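Local coordinates for protein ethylbenzene dehydrogenase alpha-subunit (Aromatoleum aromaticum, PDB 2IVF) that is the alpha-subunit of a molybdopterin oxidoreductase-family enzyme and binds MGD, MD1, a molybdenum atom and an iron/sulfur cluster, at residues N243-E248 / Y265-E270. Residues are numbered along the deposited sequence; the frame is centred on the assembly and turned at random.
Sequences NLLDAE and YHFLSE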
loop_
_atom_site.group_PDB
_atom_site.type_symbol
_atom_site.label_atom_id
_atom_site.label_comp_id
_atom_site.label_asym_id
_atom_site.label_seq_id
_atom_site.Cartn_x
_atom_site.Cartn_y
_atom_site.Cartn_z
ATOM N N ASN A 243 -15.020 -12.731 10.283
ATOM C CA ASN A 243 -16.355 -12.375 10.809
ATOM C C ASN A 243 -17.268 -11.864 9.685
ATOM O O ASN A 243 -18.487 -12.096 9.712
ATOM C CB ASN A 243 -16.251 -11.300 11.874
ATOM C CG ASN A 243 -17.577 -11.019 12.589
ATOM O OD1 ASN A 243 -18.238 -11.936 13.066
ATOM N ND2 ASN A 243 -17.947 -9.746 12.682
ATOM N N LEU A 244 -16.685 -11.267 8.652
ATOM C CA LEU A 244 -17.479 -10.822 7.489
ATOM C C LEU A 244 -18.183 -11.970 6.800
ATOM O O LEU A 244 -19.222 -11.784 6.180
ATOM C CB LEU A 244 -16.600 -10.118 6.449
ATOM C CG LEU A 244 -15.919 -8.789 6.748
ATOM C CD1 LEU A 244 -15.319 -8.235 5.434
ATOM C CD2 LEU A 244 -16.878 -7.807 7.433
ATOM N N LEU A 245 -17.650 -13.179 6.927
ATOM C CA LEU A 245 -18.288 -14.316 6.316
ATOM C C LEU A 245 -19.606 -14.724 6.991
ATOM O O LEU A 245 -20.354 -15.530 6.446
ATOM C CB LEU A 245 -17.347 -15.467 6.318
ATOM C CG LEU A 245 -16.096 -15.276 5.452
ATOM C CD1 LEU A 245 -15.131 -16.444 5.689
ATOM C CD2 LEU A 245 -16.521 -15.160 3.978
ATOM N N ASP A 246 -19.857 -14.169 8.182
ATOM C CA ASP A 246 -21.109 -14.331 8.879
ATOM C C ASP A 246 -22.099 -13.154 8.762
ATOM O O ASP A 246 -23.169 -13.207 9.336
ATOM C CB ASP A 246 -20.808 -14.585 10.355
ATOM C CG ASP A 246 -20.236 -15.977 10.601
ATOM O OD1 ASP A 246 -20.692 -16.903 9.919
ATOM O OD2 ASP A 246 -19.392 -16.134 11.498
ATOM N N ALA A 247 -21.723 -12.104 8.027
ATOM C CA ALA A 247 -22.538 -10.953 7.835
ATOM C C ALA A 247 -23.339 -11.144 6.557
ATOM O O ALA A 247 -22.922 -11.885 5.655
ATOM C CB ALA A 247 -21.651 -9.711 7.750
ATOM N N GLU A 248 -24.538 -10.589 6.521
ATOM C CA GLU A 248 -25.384 -10.598 5.306
ATOM C C GLU A 248 -25.306 -9.248 4.627
ATOM O O GLU A 248 -25.602 -9.096 3.456
ATOM C CB GLU A 248 -26.833 -10.915 5.692
ATOM C CG GLU A 248 -26.990 -12.248 6.308
ATOM C CD GLU A 248 -28.370 -12.481 6.858
ATOM O OE1 GLU A 248 -28.926 -11.591 7.523
ATOM O OE2 GLU A 248 -28.884 -13.597 6.644
ATOM N N TYR A 265 -8.407 -8.195 2.682
ATOM C CA TYR A 265 -9.465 -7.695 1.782
ATOM C C TYR A 265 -10.310 -8.840 1.216
ATOM O O TYR A 265 -11.550 -8.710 1.027
ATOM C CB TYR A 265 -8.793 -6.964 0.637
ATOM C CG TYR A 265 -9.677 -6.387 -0.436
ATOM C CD1 TYR A 265 -10.102 -7.149 -1.494
ATOM C CD2 TYR A 265 -9.955 -5.033 -0.471
ATOM C CE1 TYR A 265 -10.860 -6.628 -2.498
ATOM C CE2 TYR A 265 -10.708 -4.488 -1.522
ATOM C CZ TYR A 265 -11.131 -5.285 -2.535
ATOM O OH TYR A 265 -11.825 -4.811 -3.626
ATOM N N HIS A 266 -9.638 -9.938 0.919
ATOM C CA HIS A 266 -10.295 -11.110 0.316
ATOM C C HIS A 266 -11.550 -11.565 1.040
ATOM O O HIS A 266 -12.506 -12.053 0.397
ATOM C CB HIS A 266 -9.307 -12.262 0.187
ATOM C CG HIS A 266 -8.925 -12.921 1.480
ATOM N ND1 HIS A 266 -9.604 -14.005 1.978
ATOM C CD2 HIS A 266 -7.877 -12.717 2.316
ATOM C CE1 HIS A 266 -9.014 -14.419 3.086
ATOM N NE2 HIS A 266 -7.973 -13.642 3.327
ATOM N N PHE A 267 -11.565 -11.420 2.365
ATOM C CA PHE A 267 -12.749 -11.804 3.161
ATOM C C PHE A 267 -13.980 -10.972 2.728
ATOM O O PHE A 267 -15.091 -11.479 2.704
ATOM C CB PHE A 267 -12.486 -11.644 4.665
ATOM C CG PHE A 267 -11.586 -12.699 5.239
ATOM C CD1 PHE A 267 -12.045 -14.001 5.404
ATOM C CD2 PHE A 267 -10.322 -12.382 5.691
ATOM C CE1 PHE A 267 -11.248 -14.982 5.944
ATOM C CE2 PHE A 267 -9.488 -13.368 6.248
ATOM C CZ PHE A 267 -9.945 -14.642 6.409
ATOM N N LEU A 268 -13.751 -9.717 2.371
ATOM C CA LEU A 268 -14.799 -8.865 1.801
ATOM C C LEU A 268 -15.287 -9.366 0.442
ATOM O O LEU A 268 -16.484 -9.553 0.260
ATOM C CB LEU A 268 -14.342 -7.424 1.710
ATOM C CG LEU A 268 -15.386 -6.424 1.206
ATOM C CD1 LEU A 268 -16.587 -6.249 2.215
ATOM C CD2 LEU A 268 -14.669 -5.057 0.952
ATOM N N SER A 269 -14.396 -9.615 -0.532
ATOM C CA SER A 269 -14.854 -10.169 -1.803
ATOM C C SER A 269 -15.451 -11.561 -1.732
ATOM O O SER A 269 -16.319 -11.928 -2.517
ATOM C CB SER A 269 -13.769 -10.154 -2.888
ATOM O OG SER A 269 -12.717 -11.000 -2.500
ATOM N N GLU A 270 -14.937 -12.384 -0.825
ATOM C CA GLU A 270 -15.451 -13.714 -0.637
ATOM C C GLU A 270 -16.801 -13.706 0.091
ATOM O O GLU A 270 -17.694 -14.448 -0.265
ATOM C CB GLU A 270 -14.388 -14.546 0.078
ATOM C CG GLU A 270 -13.172 -14.695 -0.861
ATOM C CD GLU A 270 -11.860 -15.001 -0.201
ATOM O OE1 GLU A 270 -11.822 -15.065 1.049
ATOM O OE2 GLU A 270 -10.871 -15.223 -0.974
#
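Phe-267 and Leu-268, on helix 265-274, receive Leu-245 and Leu-244 from the 3-10 turn that leads into strand 249-253. No hydrogen bond joins 243-248 to 265-270; the contact is apolar and buried. His-266 touches neither leucine but backs Phe-267. Its CE1 lies 3.3 Å above the plane of the Phe-267 ring, over the centre, so one face of the phenyl is covered from within the helix. Phe-267 itself leans toward the turn, and Leu-245 meets it at the rim: CD1 of Leu-245 sits near the ring plane, 3.9 Å from Phe-267 CD1, the two side chains crossing at about a right angle. Tyr-122 adds an edge-to-face ring contact to the same phenyl. At Leu-268 the backbone does much of the touching. Leu-244 pushes CD1 against the helix, 3.7 Å from Leu-268 CA and 3.9 Å from Leu-268 CB. Leu-268 swings its CG away from the backbone N (chi1 -176°), which leaves CD1 4.0 Å from the same Leu-244 CD1; Ile-250 and Met-252 of the strand touch both Leu-244 and Leu-268. One turn beyond His-266, Glu-270 lies beside the other branch of Leu-245, whose CD2 is 4.2 Å from Glu-270 C. The Glu-270 carboxylate turns to His-266: ND1 of His-266 donates to Glu-270 OE1 at 2.6 Å, nearly straight at 174° and in the imidazole plane, though it approaches OE1 from above the carboxylate plane. This should steady the imidazole lying against Phe-267. OE2 makes salt bridges to Lys-27 and Arg-233 of the beta-subunit. The helix thus packs beside its four-stranded parallel sheet as the crossover of a beta-alpha-beta unit, linking strand 249-253 to strand 277-281 in the molybdopterin oxidoreductase fold.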